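Local coordinates for uncharacterized protein DUF849 with a TIM barrel fold (Burkholderia xenovorans LB400, PDB 3E49) that binds zinc within a TIM barrel and probably cleaves 3-keto-5-aminohexanoate or a related beta-keto acid, at residues F196-F201 with V230-G235; A110-G115 with F169-Y174; R6-T11 with G251-V256; S177-L182 with R218-R223. One frame throughout, in Å; residues are numbered along the deposited sequence.

Contact 1 of 4, residues F196-F201 with V230-G235; sequences FVQTVF and VWSILG
The indole of Trp231 meets Thr199 at its edge: NE1 donates to Thr199 OG1 (2.9 Å, 156° at the hydrogen), with the hydroxyl close to the ring plane. Val197 O also lies at the edge, in plane, while Ile233 CD1, from the same strand as Trp231, sits 3.4 Å above one face, over the ring centre. Strands 195-201 and 229-235 are parallel neighbours in the TIM barrel, joined through helix 211-225 as a beta-alpha-beta unit. The Phe196 ring has Val230 O at its edge and Ser232 CB against CE1 obliquely (3.8 Å); Phe201 reaches Ile233 CG2 obliquely through CE2. Five backbone bonds, from Val197 N to Val230 O at one end to Phe201 N to Leu234 O (2.9 Å) at the other, zip the pair in register.

Val197, Thr199, Phe201, Trp231 and Ile233 face the helix layer: Met217 packs on Thr199 and Phe201, Leu214 on Trp231, Leu243 on Phe201 and Ile233, and Leu179 and Leu182 on Val197. Trp231 also lines the pocket occupied by 2-ethoxyethanol. Phe196, Gln198, Val200, Ser232 and Leu234 face the barrel interior. There Val200 CG2 lies beside Leu234 CD1 at 3.7 Å, and Arg255 lies against Gln198, Ser232 and Leu234. A chi1 of 57° leaves Thr199 OG1 within bonding distance of Trp231 NE1. Besides accepting the indole N-H bond, this hydroxyl donates a weak one (3.3 Å) to Ser232 O, the same oxygen that accepts from Thr199 N, 2.9 Å from Ser232 O.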
# COMPACT_ATOMS: atom_id res chain seq x y z
N PHE A 196 1.56 21.62 9.33
CA PHE A 196 1.92 21.76 7.91
C PHE A 196 3.04 20.76 7.61
O PHE A 196 4.20 20.93 8.00
CB PHE A 196 2.31 23.21 7.63
CG PHE A 196 2.52 23.55 6.18
CD1 PHE A 196 1.74 22.98 5.18
CD2 PHE A 196 3.44 24.53 5.83
CE1 PHE A 196 1.93 23.35 3.84
CE2 PHE A 196 3.64 24.90 4.51
CZ PHE A 196 2.86 24.30 3.51
N VAL A 197 2.63 19.66 7.00
CA VAL A 197 3.55 18.53 6.75
C VAL A 197 3.98 18.56 5.29
O VAL A 197 3.16 18.40 4.37
CB VAL A 197 2.91 17.21 7.18
CG1 VAL A 197 3.84 16.06 6.85
CG2 VAL A 197 2.53 17.19 8.71
N GLN A 198 5.27 18.83 5.08
CA GLN A 198 5.84 18.93 3.77
C GLN A 198 6.63 17.62 3.58
O GLN A 198 7.70 17.40 4.17
CB GLN A 198 6.77 20.14 3.63
CG GLN A 198 7.36 20.35 2.25
CD GLN A 198 6.33 20.95 1.29
OE1 GLN A 198 5.87 20.30 0.36
NE2 GLN A 198 5.88 22.18 1.59
N THR A 199 6.07 16.75 2.79
CA THR A 199 6.73 15.44 2.51
C THR A 199 7.64 15.63 1.34
O THR A 199 7.20 16.07 0.27
CB THR A 199 5.72 14.30 2.26
OG1 THR A 199 4.85 14.63 1.18
CG2 THR A 199 4.91 13.96 3.55
N VAL A 200 8.93 15.32 1.58
CA VAL A 200 10.05 15.56 0.65
C VAL A 200 10.57 14.29 0.03
O VAL A 200 11.07 13.43 0.76
CB VAL A 200 11.26 16.23 1.38
CG1 VAL A 200 12.40 16.57 0.42
CG2 VAL A 200 10.76 17.56 2.08
N PHE A 201 10.47 14.19 -1.29
CA PHE A 201 10.87 12.95 -2.02
C PHE A 201 12.00 13.16 -2.96
O PHE A 201 12.10 14.19 -3.60
CB PHE A 201 9.70 12.46 -2.90
CG PHE A 201 8.42 12.28 -2.14
CD1 PHE A 201 8.15 11.11 -1.48
CD2 PHE A 201 7.50 13.31 -2.05
CE1 PHE A 201 6.99 10.95 -0.73
CE2 PHE A 201 6.31 13.17 -1.30
CZ PHE A 201 6.07 11.98 -0.62
N VAL A 230 -2.07 19.43 7.40
CA VAL A 230 -2.21 19.96 6.06
C VAL A 230 -1.01 19.43 5.29
O VAL A 230 0.15 19.64 5.67
CB VAL A 230 -2.23 21.46 6.08
CG1 VAL A 230 -2.34 22.03 4.65
CG2 VAL A 230 -3.42 21.92 6.95
N TRP A 231 -1.28 18.76 4.19
CA TRP A 231 -0.24 18.06 3.45
C TRP A 231 0.28 18.82 2.25
O TRP A 231 -0.49 19.33 1.44
CB TRP A 231 -0.85 16.75 3.00
CG TRP A 231 0.10 15.84 2.29
CD1 TRP A 231 1.44 15.73 2.50
CD2 TRP A 231 -0.25 14.83 1.35
NE1 TRP A 231 1.96 14.72 1.70
CE2 TRP A 231 0.93 14.16 0.98
CE3 TRP A 231 -1.46 14.42 0.76
CZ2 TRP A 231 0.95 13.11 0.05
CZ3 TRP A 231 -1.43 13.39 -0.19
CH2 TRP A 231 -0.24 12.76 -0.52
N SER A 232 1.62 18.86 2.11
CA SER A 232 2.21 19.46 0.93
C SER A 232 3.26 18.50 0.43
O SER A 232 3.89 17.80 1.18
CB SER A 232 2.84 20.81 1.20
OG SER A 232 3.23 21.44 0.01
N ILE A 233 3.41 18.52 -0.86
CA ILE A 233 4.34 17.64 -1.56
C ILE A 233 5.51 18.42 -2.13
O ILE A 233 5.30 19.44 -2.82
CB ILE A 233 3.59 16.95 -2.70
CG1 ILE A 233 2.60 15.88 -2.16
CG2 ILE A 233 4.61 16.22 -3.57
CD1 ILE A 233 1.28 16.38 -1.64
N LEU A 234 6.73 17.90 -1.91
CA LEU A 234 7.93 18.45 -2.48
C LEU A 234 8.65 17.29 -3.18
O LEU A 234 9.12 16.39 -2.52
CB LEU A 234 8.86 18.98 -1.40
CG LEU A 234 10.06 19.84 -1.80
CD1 LEU A 234 10.89 20.16 -0.53
CD2 LEU A 234 10.96 19.19 -2.85
N GLY A 235 8.65 17.30 -4.49
CA GLY A 235 9.44 16.35 -5.26
C GLY A 235 10.69 17.02 -5.75
O GLY A 235 10.62 18.06 -6.41

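Contact 2 of 4, residues A110-G115 with F169-Y174; sequences ASLNMG and FEFECY
Ala110 opens the pairing of strands 109-113 and 168-173, adjacent parallel staves of the TIM barrel: its O accepts from Glu170 N (2.9 Å), and its CB rests near Phe169 CD1. Ser111 turns to the barrel interior, where its CB lies 3.8 Å from both Glu170 OE1 and Glu172 OE2. A water spans from Ser111 OG to Glu172 OE2, weakly at the carboxylate. Glu170 is gripped mainly from elsewhere: His50, a zinc ligand, and Asn84 donate to OE1, and Arg255 forms a salt bridge with OE2, consistent with a second-shell role. The nearest side-chain atom of Glu172 is about 4 Å from the zinc ion.

Leu112 points outward. Its chi1 of 178° with chi2 42° puts CD2 over one face of Phe169, 4.0 Å from the ring centroid and 16° off the normal; the same methyl also reaches Phe171 CE1. Its backbone N and O continue the ladder with Glu170 O and Glu172 N. Asn113 brings ND2 to 3.1 Å from Tyr174 CE1, approaching the ring obliquely, and OD1 accepts from Gly115 N in the carbonyl plane, an Asx turn where the strand ends. Met114, present as selenomethionine and bent at chi2 and chi3, runs beside Phe171 with SE 3.9 Å from CD1, an oblique Met-aromatic contact, while its N donates to Glu172 O.

Helix 152-163 covers Leu112 and Phe169 through Ile158, Leu159 and Cys162; helix 176-187 lies over Met114, Phe171 and Cys173, and strand 195-201 continues the sheet beyond strand 168-173.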
# COMPACT_ATOMS: atom_id res chain seq x y z
N ALA A 110 8.36 28.88 9.72
CA ALA A 110 9.76 28.53 9.62
C ALA A 110 9.81 27.05 9.22
O ALA A 110 8.93 26.28 9.62
CB ALA A 110 10.49 28.75 10.93
N SER A 111 10.82 26.65 8.46
CA SER A 111 10.92 25.24 8.09
C SER A 111 11.53 24.52 9.27
O SER A 111 12.28 25.12 10.04
CB SER A 111 11.76 25.08 6.83
OG SER A 111 13.13 25.37 7.10
N LEU A 112 11.23 23.23 9.43
CA LEU A 112 11.77 22.44 10.54
C LEU A 112 11.99 21.02 10.00
O LEU A 112 11.01 20.31 9.69
CB LEU A 112 10.82 22.44 11.75
CG LEU A 112 11.13 21.65 13.04
CD1 LEU A 112 12.55 21.73 13.48
CD2 LEU A 112 10.25 22.11 14.19
N ASN A 113 13.24 20.64 9.82
CA ASN A 113 13.60 19.32 9.36
C ASN A 113 13.34 18.34 10.51
O ASN A 113 13.72 18.62 11.63
CB ASN A 113 15.05 19.32 8.89
CG ASN A 113 15.50 17.97 8.33
OD1 ASN A 113 15.36 16.95 8.96
ND2 ASN A 113 16.10 18.01 7.16
N MSE A 114 12.72 17.19 10.24
CA MSE A 114 12.27 16.36 11.35
C MSE A 114 13.10 15.19 11.80
O MSE A 114 12.59 14.31 12.50
CB MSE A 114 10.80 15.95 11.12
CG MSE A 114 9.82 17.09 11.35
SE MSE A 114 9.85 17.77 13.16
CE MSE A 114 9.58 16.32 14.13
N GLY A 115 14.37 15.17 11.47
CA GLY A 115 15.21 14.08 11.91
C GLY A 115 16.59 14.21 11.30
O GLY A 115 16.71 14.72 10.19
N PHE A 169 5.26 26.01 11.92
CA PHE A 169 6.26 25.32 11.11
C PHE A 169 5.81 24.58 9.90
O PHE A 169 4.71 24.03 9.86
CB PHE A 169 6.99 24.33 12.00
CG PHE A 169 7.60 24.96 13.22
CD1 PHE A 169 8.83 25.59 13.15
CD2 PHE A 169 6.93 24.94 14.44
CE1 PHE A 169 9.38 26.19 14.28
CE2 PHE A 169 7.48 25.55 15.57
CZ PHE A 169 8.70 26.16 15.49
N GLU A 170 6.70 24.59 8.91
CA GLU A 170 6.61 23.75 7.74
C GLU A 170 7.49 22.58 8.16
O GLU A 170 8.72 22.70 8.16
CB GLU A 170 7.16 24.46 6.48
CG GLU A 170 7.20 23.59 5.21
CD GLU A 170 8.05 24.16 4.08
OE1 GLU A 170 8.87 25.05 4.33
OE2 GLU A 170 7.93 23.67 2.93
N PHE A 171 6.86 21.46 8.57
CA PHE A 171 7.58 20.28 9.00
C PHE A 171 8.04 19.52 7.76
O PHE A 171 7.23 18.99 7.00
CB PHE A 171 6.71 19.39 9.89
CG PHE A 171 6.17 20.10 11.14
CD1 PHE A 171 6.98 20.21 12.26
CD2 PHE A 171 4.87 20.55 11.18
CE1 PHE A 171 6.52 20.85 13.41
CE2 PHE A 171 4.40 21.23 12.31
CZ PHE A 171 5.23 21.34 13.44
N GLU A 172 9.36 19.50 7.54
CA GLU A 172 9.95 18.87 6.38
C GLU A 172 10.24 17.45 6.77
O GLU A 172 11.12 17.20 7.58
CB GLU A 172 11.21 19.59 5.98
CG GLU A 172 10.94 20.96 5.45
CD GLU A 172 12.22 21.72 5.13
OE1 GLU A 172 13.23 21.56 5.89
OE2 GLU A 172 12.18 22.48 4.13
N CYS A 173 9.45 16.55 6.22
CA CYS A 173 9.56 15.13 6.54
C CYS A 173 10.10 14.38 5.33
O CYS A 173 9.42 14.24 4.31
CB CYS A 173 8.21 14.59 6.98
SG CYS A 173 7.53 15.49 8.46
N TYR A 174 11.32 13.91 5.42
CA TYR A 174 11.98 13.21 4.32
C TYR A 174 11.82 11.71 4.28
O TYR A 174 12.35 11.04 3.37
CB TYR A 174 13.48 13.51 4.37
CG TYR A 174 13.83 14.96 4.19
CD1 TYR A 174 13.65 15.87 5.23
CD2 TYR A 174 14.38 15.41 3.01
CE1 TYR A 174 14.00 17.22 5.07
CE2 TYR A 174 14.74 16.74 2.84
CZ TYR A 174 14.54 17.64 3.88
OH TYR A 174 14.91 18.93 3.68
O HOH W 1 14.96 24.45 4.67

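Contact 3 of 4, residues R6-T11 with G251-V256; sequences RKVIIT and GANVRV
Asn253 crosses Ile9 obliquely, its side-chain amide presented to the chain of the other segment. CG is anti to the carbonyl carbon (chi1 -59°), and OD1 accepts a nearly straight bond (Ile9 N to Asn253 OD1, 2.8 Å, 174°), although the donor stands 28° out of the amide plane. ND2 is used in turn by Trp231 O on the adjoining strand, and that second bond fixes which way round the amide sits. The side chain thus does the work of a backbone carbonyl just ahead of the regular parallel pairing, in which Ile9 O, Thr11 N and Thr11 O bond to Val254 N, Val254 O and Val256 N. This seam joins the first and last strands of the barrel, 10-13 and 253-256, and closes it.

On the outer face Ile10 CG1 lies beside Val254 CG2 at 3.7 Å. Val8 CG1 also meets Val254 CG2, at 4.0 Å; helix 273-286 covers this patch. On the inner face Thr11 CG2 touches the extended stem of Arg255 at CD, 4.0 Å away. A water bridges Thr11 OG1 (2.8 Å) and Val254 O.

The nearest atom of the Arg255 side chain is about 4 Å from the zinc ion. Salt bridges from NH1 to Glu170 and from NE to Asp260 hold the orientation of its guanidinium beside the metal site.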
# COMPACT_ATOMS: atom_id res chain seq x y z
N ARG A 6 -11.05 23.37 -0.53
CA ARG A 6 -10.56 22.65 -1.69
C ARG A 6 -9.48 23.48 -2.41
O ARG A 6 -9.07 23.12 -3.51
CB ARG A 6 -11.71 22.32 -2.66
CG ARG A 6 -12.71 21.27 -2.14
N LYS A 7 -9.03 24.58 -1.80
CA LYS A 7 -8.02 25.44 -2.43
C LYS A 7 -6.63 24.87 -2.24
O LYS A 7 -6.30 24.32 -1.18
CB LYS A 7 -8.07 26.83 -1.82
CG LYS A 7 -9.42 27.47 -1.83
CD LYS A 7 -9.62 28.41 -2.98
CE LYS A 7 -10.92 29.19 -2.74
NZ LYS A 7 -10.89 30.57 -3.28
N VAL A 8 -5.80 25.03 -3.26
CA VAL A 8 -4.43 24.54 -3.22
C VAL A 8 -3.42 25.59 -2.83
O VAL A 8 -3.27 26.61 -3.51
CB VAL A 8 -4.03 23.97 -4.60
CG1 VAL A 8 -2.70 23.30 -4.55
CG2 VAL A 8 -5.12 22.99 -5.06
N ILE A 9 -2.70 25.32 -1.75
CA ILE A 9 -1.62 26.17 -1.33
C ILE A 9 -0.39 25.84 -2.14
O ILE A 9 0.11 24.72 -2.04
CB ILE A 9 -1.23 25.97 0.14
CG1 ILE A 9 -2.43 26.24 1.07
CG2 ILE A 9 -0.01 26.85 0.49
CD1 ILE A 9 -2.24 25.68 2.45
N ILE A 10 0.12 26.83 -2.87
CA ILE A 10 1.39 26.65 -3.59
C ILE A 10 2.50 27.31 -2.77
O ILE A 10 2.43 28.51 -2.46
CB ILE A 10 1.36 27.33 -4.96
CG1 ILE A 10 0.22 26.74 -5.83
CG2 ILE A 10 2.74 27.30 -5.59
CD1 ILE A 10 0.05 27.40 -7.17
N THR A 11 3.47 26.50 -2.37
CA THR A 11 4.68 27.01 -1.73
C THR A 11 5.77 27.10 -2.80
O THR A 11 5.96 26.15 -3.61
CB THR A 11 5.16 26.14 -0.59
OG1 THR A 11 4.19 26.17 0.47
CG2 THR A 11 6.54 26.63 -0.10
N GLY A 251 -6.19 16.14 -3.18
CA GLY A 251 -6.47 17.13 -2.13
C GLY A 251 -5.27 17.75 -1.44
O GLY A 251 -5.44 18.55 -0.53
N ALA A 252 -4.06 17.38 -1.85
CA ALA A 252 -2.88 17.95 -1.20
C ALA A 252 -2.50 19.34 -1.76
O ALA A 252 -3.02 19.80 -2.79
CB ALA A 252 -1.70 17.03 -1.37
N ASN A 253 -1.55 19.95 -1.06
CA ASN A 253 -0.98 21.22 -1.43
C ASN A 253 0.35 20.95 -2.08
O ASN A 253 0.82 19.83 -2.05
CB ASN A 253 -0.90 22.08 -0.20
CG ASN A 253 -2.27 22.28 0.38
OD1 ASN A 253 -3.11 22.96 -0.22
ND2 ASN A 253 -2.54 21.64 1.51
N VAL A 254 0.94 21.96 -2.71
CA VAL A 254 2.14 21.70 -3.53
C VAL A 254 3.31 22.65 -3.29
O VAL A 254 3.12 23.81 -2.98
CB VAL A 254 1.74 21.79 -5.02
CG1 VAL A 254 0.65 20.75 -5.34
CG2 VAL A 254 1.23 23.23 -5.39
N ARG A 255 4.53 22.17 -3.50
CA ARG A 255 5.72 22.99 -3.35
C ARG A 255 6.53 22.91 -4.61
O ARG A 255 6.79 21.82 -5.11
CB ARG A 255 6.58 22.60 -2.15
CG ARG A 255 7.88 23.32 -2.06
CD ARG A 255 8.51 23.16 -0.74
NE ARG A 255 9.93 23.46 -0.81
CZ ARG A 255 10.76 23.48 0.22
NH1 ARG A 255 10.33 23.34 1.46
NH2 ARG A 255 12.04 23.67 0.00
N VAL A 256 6.89 24.09 -5.11
CA VAL A 256 7.75 24.21 -6.28
C VAL A 256 8.93 25.15 -5.92
O VAL A 256 9.04 25.59 -4.78
CB VAL A 256 6.99 24.65 -7.55
CG1 VAL A 256 5.90 23.61 -7.91
CG2 VAL A 256 6.35 26.05 -7.40
O HOH W 2 2.39 24.07 -0.03

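Contact 4 of 4, residues S177-L182 with R218-R223; sequences SHLYNL and RRTADR
Leu179 and Thr220 form the tight part of this contact between helices 176-187 and 211-225, two nearly parallel neighbours on the outside of the TIM barrel; the axes of these two short segments approach to 9.9 Å and lie 11° from parallel. Leu179 directs CD1 across Thr220, 3.6 Å from its CB, and the same methyl reaches Ala221 CB at 4.3 Å. Thr220 CG2 also meets Leu179, while OG1 hydrogen-bonds to His216 O in its own helix. Beneath, Leu179 also rests on Val197 and Cys173 of the sheet.

The outer part is sparser. Tyr180 crosses Thr220 at about a right angle, CE2 to CG2 at 4.1 Å, and its ring reaches on to Arg223. That chain bends at chi3 (66°) to bring NH2 within 2.7 Å of Tyr180 OH; the hydroxyl lies at the guanidinium edge, ring and guanidinium planes 43° apart. Asp213 of a second subunit hydrogen-bonds to the same hydroxyl, and His210 of that subunit packs on Arg223.

The chemistry therefore divides: apolar carbons join the helices near the sheet, while the phenol, close to Arg223 and hydrogen-bonded to Asp213 of a neighbouring subunit, ties this edge to the tetramer interface.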
# COMPACT_ATOMS: atom_id res chain seq x y z
N SER A 177 10.09 7.84 9.17
CA SER A 177 10.58 8.08 10.54
C SER A 177 10.30 9.50 10.95
O SER A 177 10.02 9.74 12.13
CB SER A 177 12.07 7.78 10.67
OG SER A 177 12.81 8.59 9.82
N HIS A 178 10.32 10.43 9.99
CA HIS A 178 10.05 11.86 10.30
C HIS A 178 8.63 12.14 10.73
O HIS A 178 8.40 13.05 11.58
CB HIS A 178 10.45 12.74 9.14
CG HIS A 178 11.94 12.84 8.94
ND1 HIS A 178 12.52 13.77 8.11
CD2 HIS A 178 12.96 12.13 9.49
CE1 HIS A 178 13.83 13.64 8.15
NE2 HIS A 178 14.12 12.65 8.97
N LEU A 179 7.68 11.44 10.13
CA LEU A 179 6.27 11.55 10.50
C LEU A 179 6.08 10.98 11.88
O LEU A 179 5.36 11.53 12.70
CB LEU A 179 5.37 10.84 9.50
CG LEU A 179 5.39 11.37 8.06
CD1 LEU A 179 4.57 10.38 7.17
CD2 LEU A 179 4.89 12.83 8.00
N TYR A 180 6.71 9.85 12.15
CA TYR A 180 6.68 9.28 13.49
C TYR A 180 7.37 10.19 14.52
O TYR A 180 6.91 10.32 15.67
CB TYR A 180 7.26 7.90 13.49
CG TYR A 180 6.31 6.83 13.04
CD1 TYR A 180 5.30 6.36 13.89
CD2 TYR A 180 6.46 6.20 11.79
CE1 TYR A 180 4.44 5.34 13.50
CE2 TYR A 180 5.61 5.17 11.41
CZ TYR A 180 4.62 4.73 12.28
OH TYR A 180 3.80 3.71 11.87
N ASN A 181 8.44 10.86 14.11
CA ASN A 181 9.14 11.75 15.04
C ASN A 181 8.19 12.92 15.35
O ASN A 181 8.06 13.30 16.50
CB ASN A 181 10.46 12.27 14.48
CG ASN A 181 11.50 11.22 14.35
OD1 ASN A 181 11.41 10.16 14.91
ND2 ASN A 181 12.57 11.56 13.64
N LEU A 182 7.48 13.44 14.34
CA LEU A 182 6.52 14.52 14.57
C LEU A 182 5.42 14.04 15.50
O LEU A 182 5.02 14.79 16.39
CB LEU A 182 5.91 15.06 13.27
CG LEU A 182 4.88 16.19 13.29
CD1 LEU A 182 5.38 17.42 13.99
CD2 LEU A 182 4.44 16.49 11.84
N ARG A 218 1.44 9.52 2.76
CA ARG A 218 0.07 9.99 3.06
C ARG A 218 -0.66 9.07 4.03
O ARG A 218 -1.35 9.50 4.94
CB ARG A 218 -0.77 10.08 1.80
CG ARG A 218 -2.12 10.70 2.13
CD ARG A 218 -3.15 10.38 1.10
NE ARG A 218 -4.38 10.97 1.57
CZ ARG A 218 -5.49 11.13 0.86
NH1 ARG A 218 -5.55 10.77 -0.40
NH2 ARG A 218 -6.54 11.71 1.42
N ARG A 219 -0.57 7.77 3.80
CA ARG A 219 -1.24 6.79 4.65
C ARG A 219 -0.75 6.91 6.09
O ARG A 219 -1.55 6.84 7.05
CB ARG A 219 -0.81 5.41 4.04
CG ARG A 219 -1.24 4.17 4.57
CD ARG A 219 -0.40 3.10 3.85
NE ARG A 219 -0.67 3.07 2.42
CZ ARG A 219 0.23 2.73 1.49
NH1 ARG A 219 1.48 2.49 1.83
NH2 ARG A 219 -0.10 2.72 0.22
N THR A 220 0.55 7.17 6.26
CA THR A 220 1.18 7.22 7.58
C THR A 220 0.65 8.46 8.27
O THR A 220 0.21 8.37 9.40
CB THR A 220 2.62 7.34 7.50
OG1 THR A 220 3.08 6.11 6.85
CG2 THR A 220 3.29 7.42 8.88
N ALA A 221 0.78 9.53 7.54
CA ALA A 221 0.30 10.87 8.08
C ALA A 221 -1.17 10.78 8.39
O ALA A 221 -1.61 11.28 9.47
CB ALA A 221 0.62 11.95 7.10
N ASP A 222 -1.98 10.25 7.48
CA ASP A 222 -3.42 10.16 7.75
C ASP A 222 -3.69 9.41 9.05
O ASP A 222 -4.53 9.81 9.87
CB ASP A 222 -4.17 9.44 6.63
CG ASP A 222 -4.36 10.27 5.39
OD1 ASP A 222 -4.14 11.50 5.44
OD2 ASP A 222 -4.74 9.70 4.34
N ARG A 223 -2.97 8.32 9.25
CA ARG A 223 -3.14 7.53 10.45
C ARG A 223 -2.65 8.21 11.72
O ARG A 223 -3.30 8.10 12.76
CB ARG A 223 -2.42 6.20 10.33
CG ARG A 223 -2.80 5.26 11.46
CD ARG A 223 -2.17 3.90 11.29
NE ARG A 223 -0.73 3.95 11.42
CZ ARG A 223 0.14 3.83 10.42
NH1 ARG A 223 -0.22 3.64 9.15
NH2 ARG A 223 1.42 3.90 10.71

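How the contacts relate
From the N terminus, segment 6-11 waits for its partner until 251-256, so contact 3 encloses the other three and joins the first and last barrel strands. Contact 2 closes first, linking 110-115 to 169-174 before either contact 1 or contact 4 opens. Those two cross: the chain passes through 177-182, 196-201, 218-223 and 230-235 in turn, alternating helix and strand. Backbone bonds of Phe171 with Phe196 and Gln198 join contact 2 to contact 1, and Trp231 and Ile233 join contact 1 to contact 3. Arg255 bridges contacts 3 and 2 through the barrel interior, whereas contact 4 lies outside, packed against contacts 1 and 2.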